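Local coordinates for FAD:protein FMN transferase (Pseudomonas stutzeri ATCC 14405 = CCUG 16156, PDB 5MGY) that matures the NosR protein needed for nitrous oxide reduction, probably by transferring FMN from FAD to a threonine side chain with the help of magnesium, at residues A[37-40]-A[41-45]; A[104-108]-A[109-113]; A[168-171]-A[172-175]; A[284-287]-A[288-292]; A[313-317]-A[318-322]. All coordinates share one frame; numbering follows the deposited sequence.

Contact 1: residues A[37-40]-A[41-45]; sequences VLHG and EVEAI. Unlike the reference sequence in segment 37-40: Val37 (reference Met), Gly40 (reference Ser). Unlike the reference sequence in segment 41-45: Ile45 (reference Leu).
The amide of Val42 donates to the carbonyl of Leu38 with a Val42 N to Leu38 O distance of 2.8 Å, the shortest of four successive i to i+4 bonds in this turn of helix 35-53; the Glu43 N to His39 O bond measures 3.1 Å. Val42 has CG1 anti to its backbone nitrogen (chi1 171°), which brings the other methyl, CG2, to 3.4 Å from the same Leu38 O. On another flank, His39 and Glu43 run alongside each other and point the same way, ring and carboxylate planes 36° apart. Glu43 OE2 lies 3.3 Å from His39 CE1, and although His39 ND1 is 3.5 Å from the same OE2, the angle is too poor for a hydrogen bond. OE2 finds its hydrogen bond at Tyr22 OH, and His39 NE2 makes a weak one to Thr14 O. Glu41 bends at chi2 and passes its CG 3.4 Å from Val37 O on the way to a salt bridge with Arg170. This turn packs on strands 9-16 and 21-28 through Leu38 and Val42, which both meet Phe13, and alongside helix 159-173, where Val42 and Ile45 meet Val167.

Contact 2: residues A[104-108]-A[109-113]; sequences PLLNL and WGFGP
Two backbone hydrogen bonds join Leu105 and Leu106 to the loop that follows helix 103-108. Trp109 N donates to Leu105 O at 2.9 Å in the ordinary i to i+4 pattern, while Phe111 N reaches back five residues to Leu106 O at 3.1 Å, standing 38° above the carbonyl plane. Gly110, with positive phi, lets the chain turn between them. Oxygen-to-carbon contacts add to this. Trp109 CG lies beside its backbone nitrogen (chi1 -74°), which leaves CD1 3.3 Å from Leu105 O, an oxygen at the edge of the indole and in its plane. Asn107 OD1 sits 3.4 Å from Gly112 CA and 3.6 Å from Pro113 CD, its side chain crossing the proline ring at about a right angle; the same oxygen takes a weak bond from Gln114 N. The apolar share is small: Leu106 CD2 comes to the edge of the phenyl ring and lies 4.2 Å from Phe111 CB. The helix end is therefore closed chiefly by its own carbonyls, which take up loop amides, while the two aromatic rings, touched at their edges by Leu105 and Leu106, also reach Gly250 O, through a weak bond from Trp109 NE1, and His243, on which Phe111 stacks.

Contact 3: residues A[168-171]-A[172-175]; sequences IDRL and KALG
Ile168, Asp169 and Arg170 offer their carbonyls in turn to the amides of Lys172, Ala173 and Leu174, the Asp169 O to Ala173 N bond being 2.8 Å long. Ile168 and Lys172 lie side by side and point the same way; Ile168 CG2 is 3.7 Å from Lys172 CE. The lysine chain is extended beyond CG, and this reach carries NZ to a salt bridge with Glu190. The helix ends in a Schellman motif: Gly175, with positive phi, is the C-prime residue, its amide meets Lys172 O at 2.9 Å, and the amide of the residue after it bonds to Leu171 O. Any CB at Gly175 would collide with the carbonyl oxygen of Leu174. Just ahead of that turn, Arg170 folds back at chi2 and chi3 (-57° and -63°), so that its guanidinium presents one face to Leu174 CG and NH2 stands 3.5 Å from Leu174 CD2, while NE makes a salt bridge with Glu41 OE1 of helix 35-53. Leu174 CG itself lies 3.3 Å from Arg170 O. Replacing Leu174 by an alanine would probably leave that guanidinium face without its apolar cover and open a gap beside Leu38 of helix 35-53. Leu171 turns inward from the same end, meeting Tyr179 on strand 179-183 as well as Leu38.

Contact 4: residues A[284-287]-A[288-292]; sequences KGLA and LAERN
Gly285 and Ala289 share the well-buried part of this turn near the end of helix 267-292, where the Ala289 N to Gly285 O bond is 2.8 Å long. Leu288 N follows the same pattern to Lys284 O at 3.0 Å. Leu288 has CG anti to the backbone nitrogen (chi1 -177°), which carries its branches away from residues 284-287 toward Leu277 and Leu280 of the same helix; only its CB stays by the turn, 3.5 Å from Lys284 O. On the solvent side it is the side chains that are looser, Lys284, Ala287 and Arg291 all being exposed, whereas the backbone bond stays short, Arg291 N to Ala287 O 2.7 Å. Arg291 CB rests 3.3 Å from that oxygen. The arginine then bends at chi3, its NE bonding to Asn292 OD1 at 3.0 Å with that oxygen tilted out of the guanidinium plane, and the guanidinium reaches back so that Leu288 CD1 lies against one of its faces, toward the rim. NH1 forms a salt bridge with Asp95. Lys284 sends its extended chain outward. Between the two regimes, Leu286 and Glu290 run alongside each other: Leu286 CD2 is 3.7 Å from Glu290 OE1, a methyl beside a carboxylate oxygen and not a polar bond. The acid finds its partner through OE2, which accepts from Lys312 N at the start of helix 312-318. The turn is thus flanked by the loop carrying Ser94 and Asp95, against which Leu288 lies, and by Thr311 between strand 306-310 and helix 312-318, which touches Ala289 and Glu290.

Contact 5: residues A[313-317]-A[318-322]; sequences AFDEL and FGAGV
The C-terminal end of helix 312-318, the last helix of the chain, carries an edge-to-face pair of phenylalanines one turn apart, just before Gly319 takes the chain out of the helix. Phe318 directs its ring edge at the face of Phe314, with CD2 over the centre of that ring; the centroids are 5.2 Å apart and the planes 58° from each other. Phe314 CG lies opposite its own backbone nitrogen (chi1 -179°), and this tips the ring along the helix toward Phe318. The other ring is itself covered: Leu317 CB stands over one face of Phe318, 3.6 Å from the centroid, in a CH-pi contact between sequence neighbours. Phe318 also touches Val217 of strand 213-219. An alanine in place of Phe318 would remove both ring contacts and is likely to leave the face of Phe314 uncovered on that side and Leu317 CB without its aromatic partner. The backbone still follows the helix here, Phe318 N donating to Phe314 O at 2.9 Å and Gly319 N to Asp315 O at 2.8 Å. Gly319 then breaks away with positive phi, a conformation in which a CB would press on the carbonyl before it. Around this point Lys215 NZ bonds to Phe318 O, weakly to Gly319 O, and to Gly321 O of a poorly ordered residue. Asp315 lies beside the departing chain. Its OD1, bonded to Ser310 OG and lying in the plane of the Phe314 ring at its edge, stands 3.5 Å from Ala320 CA.

Overall arrangement
Contacts 1 and 3 form one joint: their centres are 11 Å apart, and the salt bridge from Glu41 OE1 to Arg170 NE (2.6 Å) is reinforced by Leu38 packing on Leu171 and Leu174. Contacts 4 and 5 are neighbours too, with nearest atoms about 5 Å apart, helix 312-318 beginning beside the end of helix 267-292. The magnesium ion, held by Ser157, Asp271 and Thr275, lies nearest contact 2, about 11 Å from the Leu106 side chain. Contact 4, about 14 Å from the ion at Leu288, continues the helix that supplies Asp271 and Thr275. Contacts 2 and 3 lie on opposite sides of the chain's centre, their centres 37 Å apart.

Contact 1: residues A[37-40]-A[41-45]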
loop_
_atom_site.group_PDB
_atom_site.type_symbol
_atom_site.label_atom_id
_atom_site.label_comp_id
_atom_site.label_asym_id
_atom_site.label_seq_id
_atom_site.Cartn_x
_atom_site.Cartn_y
_atom_site.Cartn_z
ATOM N N VAL A 37 -7.893 9.931 23.164
ATOM C CA VAL A 37 -6.889 10.855 22.701
ATOM C C VAL A 37 -6.265 10.302 21.427
ATOM O O VAL A 37 -6.072 11.043 20.460
ATOM C CB VAL A 37 -5.764 10.950 23.736
ATOM C CG1 VAL A 37 -4.662 11.926 23.285
ATOM C CG2 VAL A 37 -6.348 11.266 25.104
ATOM N N LEU A 38 -5.903 9.012 21.449
ATOM C CA LEU A 38 -5.309 8.393 20.281
ATOM C C LEU A 38 -6.293 8.275 19.144
ATOM O O LEU A 38 -5.952 8.469 18.010
ATOM C CB LEU A 38 -4.746 7.021 20.584
ATOM C CG LEU A 38 -3.579 7.047 21.553
ATOM C CD1 LEU A 38 -2.796 5.784 21.533
ATOM C CD2 LEU A 38 -2.594 8.060 21.177
ATOM N N HIS A 39 -7.535 8.013 19.468
ATOM C CA HIS A 39 -8.555 7.926 18.464
ATOM C C HIS A 39 -8.674 9.267 17.727
ATOM O O HIS A 39 -8.789 9.277 16.529
ATOM C CB HIS A 39 -9.837 7.576 19.152
ATOM C CG HIS A 39 -10.872 7.013 18.263
ATOM N ND1 HIS A 39 -11.446 7.730 17.234
ATOM C CD2 HIS A 39 -11.487 5.813 18.285
ATOM C CE1 HIS A 39 -12.360 6.986 16.641
ATOM N NE2 HIS A 39 -12.399 5.813 17.257
ATOM N N GLY A 40 -8.604 10.375 18.444
ATOM C CA GLY A 40 -8.549 11.686 17.831
ATOM C C GLY A 40 -7.240 12.005 17.110
ATOM O O GLY A 40 -7.285 12.676 16.083
ATOM N N GLU A 41 -6.088 11.568 17.630
ATOM C CA GLU A 41 -4.812 11.714 16.886
ATOM C C GLU A 41 -4.810 10.928 15.530
ATOM O O GLU A 41 -4.340 11.417 14.506
ATOM C CB GLU A 41 -3.628 11.290 17.767
ATOM C CG GLU A 41 -3.293 12.273 18.897
ATOM C CD GLU A 41 -2.262 13.333 18.517
ATOM O OE1 GLU A 41 -1.589 13.229 17.460
ATOM O OE2 GLU A 41 -2.067 14.255 19.322
ATOM N N VAL A 42 -5.412 9.739 15.569
ATOM C CA VAL A 42 -5.513 8.928 14.375
ATOM C C VAL A 42 -6.486 9.529 13.384
ATOM O O VAL A 42 -6.314 9.376 12.176
ATOM C CB VAL A 42 -5.917 7.449 14.647
ATOM C CG1 VAL A 42 -6.231 6.702 13.348
ATOM C CG2 VAL A 42 -4.796 6.700 15.346
ATOM N N GLU A 43 -7.529 10.170 13.876
ATOM C CA GLU A 43 -8.519 10.714 12.971
ATOM C C GLU A 43 -8.001 11.962 12.310
ATOM O O GLU A 43 -8.312 12.221 11.167
ATOM C CB GLU A 43 -9.799 10.989 13.706
ATOM C CG GLU A 43 -11.030 10.788 12.825
ATOM C CD GLU A 43 -11.511 9.352 12.815
ATOM O OE1 GLU A 43 -11.766 8.819 11.734
ATOM O OE2 GLU A 43 -11.658 8.762 13.905
ATOM N N ALA A 44 -7.202 12.707 13.039
ATOM C CA ALA A 44 -6.602 13.913 12.540
ATOM C C ALA A 44 -5.699 13.588 11.389
ATOM O O ALA A 44 -5.748 14.234 10.384
ATOM C CB ALA A 44 -5.781 14.597 13.629
ATOM N N ILE A 45 -4.919 12.545 11.553
ATOM C CA ILE A 45 -3.937 12.165 10.579
ATOM C C ILE A 45 -4.618 11.753 9.310
ATOM O O ILE A 45 -4.153 12.077 8.240
ATOM C CB ILE A 45 -3.128 10.991 11.110
ATOM C CG1 ILE A 45 -2.400 11.459 12.365
ATOM C CG2 ILE A 45 -2.147 10.441 10.061
ATOM C CD1 ILE A 45 -1.687 10.347 13.099
#

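Contact 2: residues A[104-108]-A[109-113]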
loop_
_atom_site.group_PDB
_atom_site.type_symbol
_atom_site.label_atom_id
_atom_site.label_comp_id
_atom_site.label_asym_id
_atom_site.label_seq_id
_atom_site.Cartn_x
_atom_site.Cartn_y
_atom_site.Cartn_z
ATOM N N PRO A 104 -4.533 8.759 -15.481
ATOM C CA PRO A 104 -5.183 8.805 -16.785
ATOM C C PRO A 104 -5.470 7.448 -17.368
ATOM O O PRO A 104 -6.454 7.318 -18.080
ATOM C CB PRO A 104 -4.182 9.545 -17.659
ATOM C CG PRO A 104 -3.333 10.327 -16.688
ATOM C CD PRO A 104 -3.200 9.387 -15.524
ATOM N N LEU A 105 -4.658 6.438 -17.092
ATOM C CA LEU A 105 -4.983 5.115 -17.606
ATOM C C LEU A 105 -6.043 4.500 -16.716
ATOM O O LEU A 105 -6.896 3.747 -17.193
ATOM C CB LEU A 105 -3.763 4.216 -17.677
ATOM C CG LEU A 105 -2.696 4.613 -18.666
ATOM C CD1 LEU A 105 -1.405 3.894 -18.312
ATOM C CD2 LEU A 105 -3.139 4.256 -20.055
ATOM N N LEU A 106 -6.011 4.813 -15.430
ATOM C CA LEU A 106 -7.085 4.343 -14.537
ATOM C C LEU A 106 -8.455 4.928 -14.965
ATOM O O LEU A 106 -9.393 4.172 -15.212
ATOM C CB LEU A 106 -6.811 4.649 -13.029
ATOM C CG LEU A 106 -5.666 3.978 -12.250
ATOM C CD1 LEU A 106 -5.521 4.614 -10.852
ATOM C CD2 LEU A 106 -5.839 2.459 -12.197
ATOM N N ASN A 107 -8.568 6.256 -15.074
ATOM C CA ASN A 107 -9.810 6.884 -15.561
ATOM C C ASN A 107 -10.213 6.434 -16.952
ATOM O O ASN A 107 -11.386 6.367 -17.235
ATOM C CB ASN A 107 -9.729 8.402 -15.490
ATOM C CG ASN A 107 -9.795 8.923 -14.045
ATOM O OD1 ASN A 107 -10.371 8.294 -13.158
ATOM N ND2 ASN A 107 -9.203 10.080 -13.803
ATOM N N LEU A 108 -9.249 6.063 -17.787
ATOM C CA LEU A 108 -9.564 5.480 -19.070
ATOM C C LEU A 108 -10.181 4.109 -18.943
ATOM O O LEU A 108 -11.147 3.816 -19.622
ATOM C CB LEU A 108 -8.337 5.369 -19.942
ATOM C CG LEU A 108 -8.676 4.893 -21.338
ATOM C CD1 LEU A 108 -9.496 5.968 -22.028
ATOM C CD2 LEU A 108 -7.411 4.552 -22.116
ATOM N N TRP A 109 -9.613 3.252 -18.110
ATOM C CA TRP A 109 -10.140 1.898 -18.006
ATOM C C TRP A 109 -11.318 1.807 -16.986
ATOM O O TRP A 109 -11.705 0.704 -16.605
ATOM C CB TRP A 109 -9.005 0.883 -17.689
ATOM C CG TRP A 109 -8.015 0.514 -18.841
ATOM C CD1 TRP A 109 -6.814 1.098 -19.109
ATOM C CD2 TRP A 109 -8.137 -0.553 -19.773
ATOM N NE1 TRP A 109 -6.195 0.492 -20.166
ATOM C CE2 TRP A 109 -6.988 -0.525 -20.607
ATOM C CE3 TRP A 109 -9.092 -1.539 -19.983
ATOM C CZ2 TRP A 109 -6.777 -1.444 -21.652
ATOM C CZ3 TRP A 109 -8.909 -2.437 -21.053
ATOM C CH2 TRP A 109 -7.749 -2.379 -21.868
ATOM N N GLY A 110 -11.871 2.931 -16.525
ATOM C CA GLY A 110 -13.006 2.927 -15.583
ATOM C C GLY A 110 -12.719 2.642 -14.098
ATOM O O GLY A 110 -13.612 2.617 -13.248
ATOM N N PHE A 111 -11.462 2.412 -13.762
ATOM C CA PHE A 111 -11.094 1.980 -12.409
ATOM C C PHE A 111 -10.870 3.144 -11.441
ATOM O O PHE A 111 -10.511 2.897 -10.289
ATOM C CB PHE A 111 -9.835 1.092 -12.454
ATOM C CG PHE A 111 -9.873 -0.001 -13.522
ATOM C CD1 PHE A 111 -11.043 -0.731 -13.818
ATOM C CD2 PHE A 111 -8.730 -0.337 -14.196
ATOM C CE1 PHE A 111 -11.040 -1.746 -14.785
ATOM C CE2 PHE A 111 -8.724 -1.348 -15.157
ATOM C CZ PHE A 111 -9.867 -2.053 -15.455
ATOM N N GLY A 112 -11.086 4.379 -11.888
ATOM C CA GLY A 112 -10.659 5.555 -11.140
ATOM C C GLY A 112 -11.820 6.281 -10.486
ATOM O O GLY A 112 -12.943 5.788 -10.481
ATOM N N PRO A 113 -11.554 7.471 -9.896
ATOM C CA PRO A 113 -12.621 8.341 -9.279
ATOM C C PRO A 113 -13.636 9.000 -10.209
ATOM O O PRO A 113 -14.744 9.292 -9.777
ATOM C CB PRO A 113 -11.817 9.417 -8.531
ATOM C CG PRO A 113 -10.444 9.394 -9.170
ATOM C CD PRO A 113 -10.195 7.986 -9.614
#

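Contact 3: residues A[168-171]-A[172-175]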
loop_
_atom_site.group_PDB
_atom_site.type_symbol
_atom_site.label_atom_id
_atom_site.label_comp_id
_atom_site.label_asym_id
_atom_site.label_seq_id
_atom_site.Cartn_x
_atom_site.Cartn_y
_atom_site.Cartn_z
ATOM N N ILE A 168 2.047 5.449 13.832
ATOM C CA ILE A 168 3.090 4.951 14.731
ATOM C C ILE A 168 4.076 6.042 15.216
ATOM O O ILE A 168 4.497 6.023 16.351
ATOM C CB ILE A 168 3.815 3.748 14.109
ATOM C CG1 ILE A 168 2.865 2.553 14.097
ATOM C CG2 ILE A 168 5.077 3.373 14.885
ATOM C CD1 ILE A 168 3.378 1.343 13.316
ATOM N N ASP A 169 4.469 6.981 14.392
ATOM C CA ASP A 169 5.346 8.035 14.896
ATOM C C ASP A 169 4.656 8.762 16.061
ATOM O O ASP A 169 5.306 9.118 17.046
ATOM C CB ASP A 169 5.759 9.016 13.787
ATOM C CG ASP A 169 6.654 8.356 12.706
ATOM O OD1 ASP A 169 7.251 7.277 12.940
ATOM O OD2 ASP A 169 6.764 8.905 11.580
ATOM N N ARG A 170 3.340 8.938 15.944
ATOM C CA ARG A 170 2.555 9.651 16.943
ATOM C C ARG A 170 2.318 8.930 18.216
ATOM O O ARG A 170 2.272 9.575 19.250
ATOM C CB ARG A 170 1.183 10.046 16.430
ATOM C CG ARG A 170 1.222 11.329 15.623
ATOM C CD ARG A 170 1.795 12.534 16.370
ATOM N NE ARG A 170 1.011 12.934 17.549
ATOM C CZ ARG A 170 1.437 13.809 18.473
ATOM N NH1 ARG A 170 2.664 14.333 18.369
ATOM N NH2 ARG A 170 0.656 14.140 19.513
ATOM N N LEU A 171 2.078 7.625 18.136
ATOM C CA LEU A 171 1.983 6.787 19.315
ATOM C C LEU A 171 3.322 6.758 20.035
ATOM O O LEU A 171 3.331 6.784 21.252
ATOM C CB LEU A 171 1.578 5.358 18.965
ATOM C CG LEU A 171 0.302 5.090 18.208
ATOM C CD1 LEU A 171 -0.022 3.629 18.383
ATOM C CD2 LEU A 171 -0.838 5.940 18.695
ATOM N N LYS A 172 4.432 6.694 19.291
ATOM C CA LYS A 172 5.760 6.722 19.886
ATOM C C LYS A 172 5.990 8.061 20.525
ATOM O O LYS A 172 6.447 8.131 21.651
ATOM C CB LYS A 172 6.871 6.416 18.899
ATOM C CG LYS A 172 6.998 4.945 18.615
ATOM C CD LYS A 172 8.095 4.586 17.607
ATOM C CE LYS A 172 7.899 3.101 17.293
ATOM N NZ LYS A 172 9.034 2.509 16.567
ATOM N N ALA A 173 5.637 9.120 19.837
ATOM C CA ALA A 173 5.874 10.446 20.381
ATOM C C ALA A 173 5.103 10.677 21.714
ATOM O O ALA A 173 5.604 11.335 22.632
ATOM C CB ALA A 173 5.560 11.515 19.332
ATOM N N LEU A 174 3.929 10.068 21.820
ATOM C CA LEU A 174 3.126 10.082 23.032
ATOM C C LEU A 174 3.480 8.979 24.023
ATOM O O LEU A 174 2.677 8.669 24.876
ATOM C CB LEU A 174 1.644 9.947 22.668
ATOM C CG LEU A 174 1.033 11.079 21.859
ATOM C CD1 LEU A 174 -0.428 10.790 21.587
ATOM C CD2 LEU A 174 1.143 12.413 22.565
ATOM N N GLY A 175 4.661 8.376 23.935
ATOM C CA GLY A 175 5.116 7.418 24.971
ATOM C C GLY A 175 4.802 5.941 24.809
ATOM O O GLY A 175 5.385 5.154 25.545
#

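Contact 4: residues A[284-287]-A[288-292]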
loop_
_atom_site.group_PDB
_atom_site.type_symbol
_atom_site.label_atom_id
_atom_site.label_comp_id
_atom_site.label_asym_id
_atom_site.label_seq_id
_atom_site.Cartn_x
_atom_site.Cartn_y
_atom_site.Cartn_z
ATOM N N LYS A 284 8.510 -12.481 -12.690
ATOM C CA LYS A 284 9.373 -11.283 -12.531
ATOM C C LYS A 284 9.368 -10.784 -11.096
ATOM O O LYS A 284 10.417 -10.269 -10.607
ATOM C CB LYS A 284 8.959 -10.169 -13.472
ATOM C CG LYS A 284 9.394 -10.409 -14.885
ATOM C CD LYS A 284 8.609 -9.644 -15.925
ATOM C CE LYS A 284 8.731 -10.435 -17.202
ATOM N NZ LYS A 284 7.866 -9.824 -18.206
ATOM N N GLY A 285 8.206 -10.993 -10.448
ATOM C CA GLY A 285 8.018 -10.717 -9.036
ATOM C C GLY A 285 9.051 -11.331 -8.138
ATOM O O GLY A 285 9.846 -10.633 -7.503
ATOM N N LEU A 286 9.052 -12.656 -8.128
ATOM C CA LEU A 286 10.096 -13.448 -7.438
ATOM C C LEU A 286 11.582 -13.123 -7.696
ATOM O O LEU A 286 12.419 -13.155 -6.766
ATOM C CB LEU A 286 9.891 -14.900 -7.752
ATOM C CG LEU A 286 9.165 -15.563 -6.613
ATOM C CD1 LEU A 286 8.596 -16.889 -7.137
ATOM C CD2 LEU A 286 10.122 -15.740 -5.418
ATOM N N ALA A 287 11.900 -12.859 -8.961
ATOM C CA ALA A 287 13.265 -12.569 -9.350
ATOM C C ALA A 287 13.654 -11.256 -8.702
ATOM O O ALA A 287 14.712 -11.217 -8.030
ATOM C CB ALA A 287 13.425 -12.546 -10.871
ATOM N N LEU A 288 12.791 -10.216 -8.854
ATOM C CA LEU A 288 13.027 -8.874 -8.240
ATOM C C LEU A 288 13.151 -9.026 -6.728
ATOM O O LEU A 288 14.139 -8.581 -6.113
ATOM C CB LEU A 288 11.911 -7.862 -8.601
ATOM C CG LEU A 288 12.156 -6.440 -8.060
ATOM C CD1 LEU A 288 13.106 -5.645 -8.921
ATOM C CD2 LEU A 288 10.848 -5.717 -7.898
ATOM N N ALA A 289 12.179 -9.708 -6.157
ATOM C CA ALA A 289 12.174 -9.831 -4.731
ATOM C C ALA A 289 13.469 -10.441 -4.211
ATOM O O ALA A 289 14.038 -9.900 -3.262
ATOM C CB ALA A 289 10.970 -10.601 -4.232
ATOM N N GLU A 290 13.954 -11.515 -4.878
ATOM C CA GLU A 290 15.234 -12.165 -4.540
ATOM C C GLU A 290 16.432 -11.244 -4.830
ATOM O O GLU A 290 17.380 -11.158 -4.017
ATOM C CB GLU A 290 15.398 -13.472 -5.294
ATOM C CG GLU A 290 15.786 -14.628 -4.400
ATOM C CD GLU A 290 14.624 -15.177 -3.605
ATOM O OE1 GLU A 290 13.572 -15.468 -4.212
ATOM O OE2 GLU A 290 14.769 -15.328 -2.377
ATOM N N ARG A 291 16.381 -10.556 -5.971
ATOM C CA ARG A 291 17.446 -9.661 -6.334
ATOM C C ARG A 291 17.612 -8.599 -5.263
ATOM O O ARG A 291 18.723 -8.372 -4.804
ATOM C CB ARG A 291 17.166 -9.029 -7.681
ATOM C CG ARG A 291 18.318 -8.243 -8.227
ATOM C CD ARG A 291 17.854 -7.426 -9.419
ATOM N NE ARG A 291 17.368 -6.074 -9.043
ATOM C CZ ARG A 291 16.703 -5.222 -9.843
ATOM N NH1 ARG A 291 16.413 -5.546 -11.104
ATOM N NH2 ARG A 291 16.299 -4.027 -9.388
ATOM N N ASN A 292 16.513 -7.979 -4.843
ATOM C CA ASN A 292 16.596 -6.855 -3.896
ATOM C C ASN A 292 16.488 -7.286 -2.443
ATOM O O ASN A 292 16.551 -6.450 -1.547
ATOM C CB ASN A 292 15.472 -5.861 -4.120
ATOM C CG ASN A 292 15.433 -5.305 -5.500
ATOM O OD1 ASN A 292 16.334 -5.461 -6.295
ATOM N ND2 ASN A 292 14.358 -4.657 -5.799
#

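Contact 5: residues A[313-317]-A[318-322]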
loop_
_atom_site.group_PDB
_atom_site.type_symbol
_atom_site.label_atom_id
_atom_site.label_comp_id
_atom_site.label_asym_id
_atom_site.label_seq_id
_atom_site.Cartn_x
_atom_site.Cartn_y
_atom_site.Cartn_z
ATOM N N ALA A 313 14.596 -14.015 1.925
ATOM C CA ALA A 313 14.545 -13.055 3.047
ATOM C C ALA A 313 13.368 -13.366 3.958
ATOM O O ALA A 313 13.493 -13.255 5.179
ATOM C CB ALA A 313 14.484 -11.605 2.552
ATOM N N PHE A 314 12.235 -13.752 3.374
ATOM C CA PHE A 314 11.063 -14.159 4.152
ATOM C C PHE A 314 11.345 -15.397 4.985
ATOM O O PHE A 314 10.853 -15.519 6.115
ATOM C CB PHE A 314 9.898 -14.448 3.222
ATOM C CG PHE A 314 8.625 -14.846 3.911
ATOM C CD1 PHE A 314 8.388 -16.158 4.291
ATOM C CD2 PHE A 314 7.634 -13.919 4.112
ATOM C CE1 PHE A 314 7.180 -16.515 4.897
ATOM C CE2 PHE A 314 6.425 -14.246 4.718
ATOM C CZ PHE A 314 6.193 -15.551 5.117
ATOM N N ASP A 315 12.100 -16.335 4.402
ATOM C CA ASP A 315 12.399 -17.624 5.053
ATOM C C ASP A 315 13.360 -17.466 6.257
ATOM O O ASP A 315 13.105 -18.083 7.305
ATOM C CB ASP A 315 12.877 -18.675 4.023
ATOM C CG ASP A 315 11.730 -19.267 3.188
ATOM O OD1 ASP A 315 10.562 -19.225 3.636
ATOM O OD2 ASP A 315 11.996 -19.774 2.072
ATOM N N GLU A 316 14.412 -16.637 6.120
ATOM C CA GLU A 316 15.252 -16.249 7.279
ATOM C C GLU A 316 14.441 -15.597 8.410
ATOM O O GLU A 316 14.575 -15.979 9.557
ATOM C CB GLU A 316 16.438 -15.357 6.876
ATOM C CG GLU A 316 17.683 -16.160 6.527
ATOM C CD GLU A 316 18.297 -15.727 5.212
ATOM O OE1 GLU A 316 18.475 -14.522 4.992
ATOM O OE2 GLU A 316 18.590 -16.607 4.390
ATOM N N LEU A 317 13.581 -14.647 8.092
ATOM C CA LEU A 317 12.749 -14.016 9.111
ATOM C C LEU A 317 11.725 -14.956 9.722
ATOM O O LEU A 317 11.545 -14.893 10.897
ATOM C CB LEU A 317 12.053 -12.738 8.581
ATOM C CG LEU A 317 12.878 -11.448 8.572
ATOM C CD1 LEU A 317 13.200 -10.989 10.001
ATOM C CD2 LEU A 317 14.166 -11.541 7.767
ATOM N N PHE A 318 11.070 -15.826 8.967
ATOM C CA PHE A 318 9.922 -16.559 9.527
ATOM C C PHE A 318 9.900 -18.085 9.449
ATOM O O PHE A 318 8.943 -18.691 9.929
ATOM C CB PHE A 318 8.665 -15.990 8.915
ATOM C CG PHE A 318 8.587 -14.503 9.048
ATOM C CD1 PHE A 318 8.383 -13.925 10.294
ATOM C CD2 PHE A 318 8.760 -13.671 7.947
ATOM C CE1 PHE A 318 8.331 -12.549 10.430
ATOM C CE2 PHE A 318 8.714 -12.297 8.080
ATOM C CZ PHE A 318 8.500 -11.733 9.320
ATOM N N GLY A 319 10.945 -18.698 8.894
ATOM C CA GLY A 319 10.931 -20.117 8.560
ATOM C C GLY A 319 10.213 -20.421 7.244
ATOM O O GLY A 319 9.460 -19.585 6.717
ATOM N N ALA A 320 10.450 -21.636 6.729
ATOM C CA ALA A 320 9.866 -22.110 5.455
ATOM C C ALA A 320 8.456 -22.753 5.586
ATOM O O ALA A 320 7.698 -22.761 4.608
ATOM C CB ALA A 320 10.839 -23.062 4.748
ATOM N N GLY A 321 8.096 -23.225 6.789
ATOM C CA GLY A 321 6.933 -24.121 7.003
ATOM C C GLY A 321 5.543 -23.504 7.095
ATOM O O GLY A 321 5.368 -22.304 6.909
ATOM N N VAL A 322 4.551 -24.349 7.376
ATOM C CA VAL A 322 3.153 -23.900 7.549
ATOM C C VAL A 322 2.276 -25.005 8.159
ATOM O O VAL A 322 2.051 -25.030 9.369
ATOM C CB VAL A 322 2.559 -23.325 6.220
ATOM C CG1 VAL A 322 2.836 -24.224 5.016
ATOM C CG2 VAL A 322 1.079 -23.006 6.359
#